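Local coordinates for protein OBCA, Oxalate Biosynthetic Component A (Burkholderia glumae, PDB 4NNB) that belongs to the oxalate biosynthetic component A family and carries a TIM-barrel-type domain that holds a magnesium ion and an oxaloacetate ion, at residues I399-V402 / V403-I407; G494-E497 / Q498-V502; R503-L506 / L507-A511. All blocks are in the same frame, centred on the assembly; numbering follows the deposited sequence.

In the fold
Contacts 1, 2 and 3 follow one another along the chain and illustrate how helices begin and end around a barrel of parallel strands. Contact 1 forms the start of helix 401-413. Contacts 2 and 3 share helix 495-507: residues 494-502 make its first turns, residues 503-511 its last turn and the exit toward strand 512-513. Their centres lie about 13 Å apart, whereas contact 1 is centred about 27 Å from either. Helix 495-507 rests on strand 5-10, which pairs with strands 222-229, 469-472 and 512-513, so contact 3 returns the chain to the same sheet. The Thr495 side chain stays about 12 Å from the bound magnesium.

Contact 1: I399-V402 / V403-I407; sequences IARV and VREEI
Val403 packs back against Ile399 and Ala400, while Arg401 reaches forward one turn to Glu405, on two flanks of a helix start. Val403 CG1, anti to the backbone N (chi1 177°), faces Ile399 CG2 at 4.1 Å, while the other Val403 methyl, CG2, rests near Ala400 CB. Ile399 CG2 also meets Ile407 CD1 at 3.9 Å, so this branch touches side chains of two successive turns. Leu425 of helix 416-440 touches both Val403 and Ile407 and extends the apolar cluster.

On the charged flank Arg401 is extended from CG to NE, and Arg401 NE meets Glu405 OE2 at 3.1 Å, forming a salt bridge with a nearly straight hydrogen bond (172°). The carboxylate oxygen sits almost in the guanidinium plane, at its edge, yet is itself approached from above the carboxylate plane; the two flat groups stand 86° apart. Arg401 NH2 has a second partner in Gln319. Arg404 NH1 comes within 4.4 Å of Arg401 NE, but its salt bridge to Asp382 probably moderates the like-charge repulsion.

Beneath them run the i+4 to i backbone bonds: Arg404 N reaches Ala400 O at 2.7 Å, and Glu405 N reaches Arg401 O at 2.8 Å. Asp395 accepts from Arg401 N. The whole is the N-terminal turn of helix 401-413, with Ala400 at the N-cap, an i to i+4 Arg-Glu salt bridge on one flank and packing against helix 416-440 on the other.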
loop_
_atom_site.group_PDB
_atom_site.type_symbol
_atom_site.label_atom_id
_atom_site.label_comp_id
_atom_site.label_asym_id
_atom_site.label_seq_id
_atom_site.Cartn_x
_atom_site.Cartn_y
_atom_site.Cartn_z
ATOM N N ILE A 399 -5.199 -8.647 16.018
ATOM C CA ILE A 399 -6.611 -8.994 15.980
ATOM C C ILE A 399 -6.638 -10.452 15.561
ATOM O O ILE A 399 -6.284 -10.780 14.431
ATOM C CB ILE A 399 -7.390 -8.139 14.955
ATOM C CG1 ILE A 399 -7.257 -6.643 15.282
ATOM C CG2 ILE A 399 -8.859 -8.561 14.918
ATOM C CD1 ILE A 399 -7.918 -5.700 14.252
ATOM N N ALA A 400 -7.014 -11.330 16.486
ATOM C CA ALA A 400 -7.061 -12.765 16.211
ATOM C C ALA A 400 -7.752 -13.025 14.880
ATOM O O ALA A 400 -8.742 -12.362 14.557
ATOM C CB ALA A 400 -7.772 -13.494 17.345
ATOM N N ARG A 401 -7.220 -13.959 14.095
ATOM C CA ARG A 401 -7.738 -14.178 12.751
ATOM C C ARG A 401 -9.234 -14.487 12.764
ATOM O O ARG A 401 -9.975 -13.955 11.943
ATOM C CB ARG A 401 -6.975 -15.277 12.002
ATOM C CG ARG A 401 -7.607 -15.598 10.637
ATOM C CD ARG A 401 -6.709 -16.440 9.745
ATOM N NE ARG A 401 -7.278 -16.579 8.405
ATOM C CZ ARG A 401 -6.561 -16.662 7.285
ATOM N NH1 ARG A 401 -7.171 -16.778 6.109
ATOM N NH2 ARG A 401 -5.233 -16.621 7.335
ATOM N N VAL A 402 -9.675 -15.312 13.712
ATOM C CA VAL A 402 -11.099 -15.644 13.810
ATOM C C VAL A 402 -11.949 -14.396 14.054
ATOM O O VAL A 402 -13.043 -14.261 13.492
ATOM C CB VAL A 402 -11.388 -16.723 14.879
ATOM C CG1 VAL A 402 -10.772 -18.042 14.472
ATOM C CG2 VAL A 402 -10.867 -16.302 16.240
ATOM N N VAL A 403 -11.436 -13.480 14.872
ATOM C CA VAL A 403 -12.121 -12.222 15.127
ATOM C C VAL A 403 -12.014 -11.305 13.907
ATOM O O VAL A 403 -12.985 -10.647 13.524
ATOM C CB VAL A 403 -11.576 -11.514 16.382
ATOM C CG1 VAL A 403 -12.268 -10.170 16.586
ATOM C CG2 VAL A 403 -11.758 -12.395 17.615
ATOM N N ARG A 404 -10.842 -11.282 13.283
ATOM C CA ARG A 404 -10.642 -10.476 12.075
ATOM C C ARG A 404 -11.586 -10.901 10.943
ATOM O O ARG A 404 -12.123 -10.058 10.218
ATOM C CB ARG A 404 -9.189 -10.570 11.599
ATOM C CG ARG A 404 -8.763 -9.442 10.671
ATOM C CD ARG A 404 -8.310 -9.992 9.332
ATOM N NE ARG A 404 -9.441 -10.426 8.547
ATOM C CZ ARG A 404 -9.499 -11.548 7.841
ATOM N NH1 ARG A 404 -8.476 -12.387 7.801
ATOM N NH2 ARG A 404 -10.599 -11.822 7.170
ATOM N N GLU A 405 -11.768 -12.210 10.784
ATOM C CA GLU A 405 -12.703 -12.733 9.788
ATOM C C GLU A 405 -14.140 -12.251 10.052
ATOM O O GLU A 405 -14.877 -11.943 9.115
ATOM C CB GLU A 405 -12.619 -14.264 9.717
ATOM C CG GLU A 405 -11.308 -14.770 9.103
ATOM C CD GLU A 405 -11.128 -16.274 9.213
ATOM O OE1 GLU A 405 -11.760 -16.901 10.088
ATOM O OE2 GLU A 405 -10.352 -16.830 8.422
ATOM N N GLU A 406 -14.523 -12.163 11.322
ATOM C CA GLU A 406 -15.842 -11.662 11.700
ATOM C C GLU A 406 -15.969 -10.183 11.347
ATOM O O GLU A 406 -17.016 -9.732 10.865
ATOM C CB GLU A 406 -16.094 -11.883 13.200
ATOM C CG GLU A 406 -17.519 -11.557 13.672
ATOM C CD GLU A 406 -17.831 -12.108 15.068
ATOM O OE1 GLU A 406 -17.008 -12.875 15.619
ATOM O OE2 GLU A 406 -18.906 -11.775 15.612
ATOM N N ILE A 407 -14.893 -9.436 11.582
ATOM C CA ILE A 407 -14.842 -8.016 11.253
ATOM C C ILE A 407 -15.012 -7.767 9.748
ATOM O O ILE A 407 -15.770 -6.880 9.346
ATOM C CB ILE A 407 -13.534 -7.364 11.768
ATOM C CG1 ILE A 407 -13.584 -7.206 13.287
ATOM C CG2 ILE A 407 -13.309 -6.014 11.124
ATOM C CD1 ILE A 407 -12.245 -6.824 13.902
#

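Contact 2: G494-E497 / Q498-V502; sequences GTWE and QVSLV
Thr495 and Val499 are brought together by their side-chain torsions: with chi1 -68° setting Thr495 OG1 beside the backbone N, Thr495 CG2 lies opposite that N and meets Val499 CG2 at 4.0 Å, one turn on. The same methyl, Val499 CG2, passes 3.3 Å from Thr495 O, packing against the carbonyl that receives Val499 N. Strand 5-10 covers this flank, its Ala10 touching both side chains.

Trp496 has CG wedged between backbone N and carbonyl carbon (chi1 66°), and in this setting the ring turns an edge to Ser500, whose OG lies near the ring plane, 4.0 Å from Trp496 CE3. One face of the indole is met by Glu497 CB, off centre toward the rim, and Arg214 adds a cation-pi interaction. Ser500 OG also lies 3.0 Å from Trp496 O, the carbonyl that already accepts Ser500 N.

These residues form the N-terminal turns of an alpha-helix on the outside of a TIM-type barrel, with Gly494 at the N-cap and helix 205-217 beside it. Val499 N to Thr495 O, at 2.9 Å and 163°, represents the regular i to i+4 bonding; the first such bond, from Gln498 N to Gly494 O, is weak at 3.4 Å.

On another flank, Glu497 and Leu501 run side by side, with Glu497 CG 4.2 Å from Leu501 CD1. The Glu497 carboxylate is gripped by Arg490 through a salt bridge and by Arg493 N, while Gln498 NE2 donates to Gly477 O and Thr479 O.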
loop_
_atom_site.group_PDB
_atom_site.type_symbol
_atom_site.label_atom_id
_atom_site.label_comp_id
_atom_site.label_asym_id
_atom_site.label_seq_id
_atom_site.Cartn_x
_atom_site.Cartn_y
_atom_site.Cartn_z
ATOM N N GLY A 494 -3.544 9.214 -4.949
ATOM C CA GLY A 494 -2.244 9.285 -4.317
ATOM C C GLY A 494 -2.383 9.114 -2.818
ATOM O O GLY A 494 -3.495 9.168 -2.279
ATOM N N THR A 495 -1.262 8.872 -2.145
ATOM C CA THR A 495 -1.263 8.855 -0.689
ATOM C C THR A 495 -1.747 10.201 -0.152
ATOM O O THR A 495 -2.494 10.249 0.820
ATOM C CB THR A 495 0.139 8.496 -0.125
ATOM O OG1 THR A 495 0.428 7.118 -0.441
ATOM C CG2 THR A 495 0.175 8.679 1.373
ATOM N N TRP A 496 -1.350 11.294 -0.797
ATOM C CA TRP A 496 -1.800 12.615 -0.349
ATOM C C TRP A 496 -3.336 12.699 -0.275
ATOM O O TRP A 496 -3.888 13.364 0.604
ATOM C CB TRP A 496 -1.251 13.716 -1.262
ATOM C CG TRP A 496 -1.803 13.645 -2.650
ATOM C CD1 TRP A 496 -1.231 13.035 -3.733
ATOM C CD2 TRP A 496 -3.047 14.199 -3.108
ATOM N NE1 TRP A 496 -2.049 13.173 -4.834
ATOM C CE2 TRP A 496 -3.164 13.885 -4.476
ATOM C CE3 TRP A 496 -4.070 14.926 -2.490
ATOM C CZ2 TRP A 496 -4.274 14.269 -5.236
ATOM C CZ3 TRP A 496 -5.173 15.307 -3.249
ATOM C CH2 TRP A 496 -5.262 14.980 -4.603
ATOM N N GLU A 497 -4.026 12.015 -1.181
ATOM C CA GLU A 497 -5.487 12.072 -1.167
ATOM C C GLU A 497 -6.039 11.342 0.055
ATOM O O GLU A 497 -6.962 11.830 0.717
ATOM C CB GLU A 497 -6.098 11.527 -2.465
ATOM C CG GLU A 497 -7.621 11.656 -2.475
ATOM C CD GLU A 497 -8.233 11.295 -3.803
ATOM O OE1 GLU A 497 -9.055 12.082 -4.299
ATOM O OE2 GLU A 497 -7.904 10.214 -4.348
ATOM N N GLN A 498 -5.451 10.189 0.368
ATOM C CA GLN A 498 -5.831 9.438 1.561
ATOM C C GLN A 498 -5.547 10.226 2.829
ATOM O O GLN A 498 -6.338 10.190 3.772
ATOM C CB GLN A 498 -5.132 8.070 1.572
ATOM C CG GLN A 498 -5.515 7.232 0.338
ATOM C CD GLN A 498 -4.604 6.034 0.112
ATOM O OE1 GLN A 498 -3.395 6.095 0.367
ATOM N NE2 GLN A 498 -5.183 4.936 -0.361
ATOM N N VAL A 499 -4.433 10.953 2.834
ATOM C CA VAL A 499 -4.097 11.845 3.938
ATOM C C VAL A 499 -5.158 12.952 4.125
ATOM O O VAL A 499 -5.601 13.197 5.251
ATOM C CB VAL A 499 -2.697 12.470 3.743
ATOM C CG1 VAL A 499 -2.422 13.526 4.803
ATOM C CG2 VAL A 499 -1.603 11.381 3.781
ATOM N N SER A 500 -5.554 13.608 3.029
ATOM C CA SER A 500 -6.544 14.697 3.083
ATOM C C SER A 500 -7.853 14.207 3.659
ATOM O O SER A 500 -8.453 14.873 4.494
ATOM C CB SER A 500 -6.810 15.290 1.691
ATOM O OG SER A 500 -5.628 15.807 1.122
ATOM N N LEU A 501 -8.279 13.033 3.203
ATOM C CA LEU A 501 -9.542 12.445 3.618
ATOM C C LEU A 501 -9.553 12.008 5.076
ATOM O O LEU A 501 -10.533 12.236 5.782
ATOM C CB LEU A 501 -9.917 11.277 2.707
ATOM C CG LEU A 501 -10.384 11.687 1.311
ATOM C CD1 LEU A 501 -10.421 10.482 0.382
ATOM C CD2 LEU A 501 -11.763 12.347 1.390
ATOM N N VAL A 502 -8.480 11.384 5.546
ATOM C CA VAL A 502 -8.457 11.017 6.955
ATOM C C VAL A 502 -8.375 12.264 7.846
ATOM O O VAL A 502 -8.992 12.309 8.906
ATOM C CB VAL A 502 -7.341 10.005 7.303
ATOM C CG1 VAL A 502 -5.996 10.695 7.374
ATOM C CG2 VAL A 502 -7.654 9.349 8.644
#

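Contact 3: R503-L506 / L507-A511; sequences REEL and LGRGA
Arg509 folds back along the helix it has just left, toward Glu505. Arg509 CB lies 3.7 Å from Leu506 O, and Arg509 CG closes to 3.2 Å from Glu505 O. A bend at chi2 (-111°) then turns the rest of the chain beside the Glu505 side chain, the two pointing the same way. Arg509 CZ is 3.9 Å from Glu505 OE2, and Arg509 NH1 forms a salt bridge with Glu505 OE2 at 2.9 Å. The carboxylate oxygen sits at the guanidinium edge, but the hydrogen bond within the pair is weak because it is strongly bent (124°). The other terminal nitrogen, NH2, makes a salt bridge to Asp460 of helix 458-465, so the guanidinium spans two helices.

The backbone beneath forms a Schellman motif, with Gly510 as the C-prime residue at positive phi. Ala511 N reaches Leu506 O at 3.2 Å, and Gly510 N bonds to Leu507 O. Leu506 O also accepts from Arg509 N; the two donors come from opposite faces of the carbonyl plane, so one oxygen accepts two backbone N-H groups at the helix end.

Leu506 CB packs against Ala511 CB on the buried flank, where Ile513 also touches Leu506. On the exposed flank, Leu507 CD1 lies over one face of the Arg503 guanidinium, 3.9 Å above its plane and displaced toward the rim.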
loop_
_atom_site.group_PDB
_atom_site.type_symbol
_atom_site.label_atom_id
_atom_site.label_comp_id
_atom_site.label_asym_id
_atom_site.label_seq_id
_atom_site.Cartn_x
_atom_site.Cartn_y
_atom_site.Cartn_z
ATOM N N ARG A 503 -7.624 13.273 7.406
ATOM C CA ARG A 503 -7.536 14.548 8.113
ATOM C C ARG A 503 -8.926 15.155 8.245
ATOM O O ARG A 503 -9.319 15.628 9.314
ATOM C CB ARG A 503 -6.633 15.500 7.340
ATOM C CG ARG A 503 -6.474 16.890 7.966
ATOM C CD ARG A 503 -5.592 17.751 7.076
ATOM N NE ARG A 503 -5.449 19.128 7.541
ATOM C CZ ARG A 503 -6.268 20.117 7.196
ATOM N NH1 ARG A 503 -7.303 19.876 6.397
ATOM N NH2 ARG A 503 -6.058 21.344 7.653
ATOM N N GLU A 504 -9.669 15.114 7.147
ATOM C CA GLU A 504 -11.030 15.635 7.098
ATOM C C GLU A 504 -11.939 14.924 8.105
ATOM O O GLU A 504 -12.620 15.573 8.905
ATOM C CB GLU A 504 -11.560 15.498 5.666
ATOM C CG GLU A 504 -12.996 15.931 5.430
ATOM C CD GLU A 504 -13.380 15.802 3.962
ATOM O OE1 GLU A 504 -13.448 16.846 3.277
ATOM O OE2 GLU A 504 -13.600 14.659 3.493
ATOM N N GLU A 505 -11.939 13.596 8.075
ATOM C CA GLU A 505 -12.745 12.812 9.007
ATOM C C GLU A 505 -12.360 13.072 10.471
ATOM O O GLU A 505 -13.230 13.125 11.349
ATOM C CB GLU A 505 -12.664 11.315 8.671
ATOM C CG GLU A 505 -13.478 10.436 9.613
ATOM C CD GLU A 505 -13.644 9.007 9.122
ATOM O OE1 GLU A 505 -12.892 8.577 8.217
ATOM O OE2 GLU A 505 -14.544 8.311 9.644
ATOM N N LEU A 506 -11.065 13.252 10.731
ATOM C CA LEU A 506 -10.601 13.527 12.094
ATOM C C LEU A 506 -11.121 14.879 12.599
ATOM O O LEU A 506 -11.681 14.972 13.694
ATOM C CB LEU A 506 -9.071 13.468 12.180
ATOM C CG LEU A 506 -8.483 12.051 12.256
ATOM C CD1 LEU A 506 -6.974 12.064 12.029
ATOM C CD2 LEU A 506 -8.818 11.388 13.600
ATOM N N LEU A 507 -10.940 15.917 11.788
ATOM C CA LEU A 507 -11.410 17.260 12.116
ATOM C C LEU A 507 -12.923 17.300 12.369
ATOM O O LEU A 507 -13.396 18.029 13.235
ATOM C CB LEU A 507 -11.020 18.233 11.008
ATOM C CG LEU A 507 -9.540 18.593 10.974
ATOM C CD1 LEU A 507 -9.225 19.486 9.776
ATOM C CD2 LEU A 507 -9.139 19.266 12.275
ATOM N N GLY A 508 -13.669 16.488 11.633
ATOM C CA GLY A 508 -15.106 16.386 11.825
ATOM C C GLY A 508 -15.546 15.752 13.135
ATOM O O GLY A 508 -16.741 15.748 13.450
ATOM N N ARG A 509 -14.602 15.205 13.898
ATOM C CA ARG A 509 -14.929 14.625 15.201
ATOM C C ARG A 509 -14.239 15.386 16.317
ATOM O O ARG A 509 -14.078 14.869 17.421
ATOM C CB ARG A 509 -14.526 13.154 15.267
ATOM C CG ARG A 509 -14.854 12.368 14.025
ATOM C CD ARG A 509 -15.953 11.353 14.240
ATOM N NE ARG A 509 -15.925 10.366 13.166
ATOM C CZ ARG A 509 -15.657 9.078 13.342
ATOM N NH1 ARG A 509 -15.639 8.261 12.297
ATOM N NH2 ARG A 509 -15.422 8.608 14.565
ATOM N N GLY A 510 -13.819 16.610 16.023
ATOM C CA GLY A 510 -13.200 17.454 17.025
ATOM C C GLY A 510 -11.805 17.031 17.446
ATOM O O GLY A 510 -11.403 17.264 18.584
ATOM N N ALA A 511 -11.053 16.418 16.533
ATOM C CA ALA A 511 -9.656 16.118 16.815
ATOM C C ALA A 511 -8.764 17.215 16.259
ATOM O O ALA A 511 -9.119 17.885 15.289
ATOM C CB ALA A 511 -9.259 14.751 16.249
#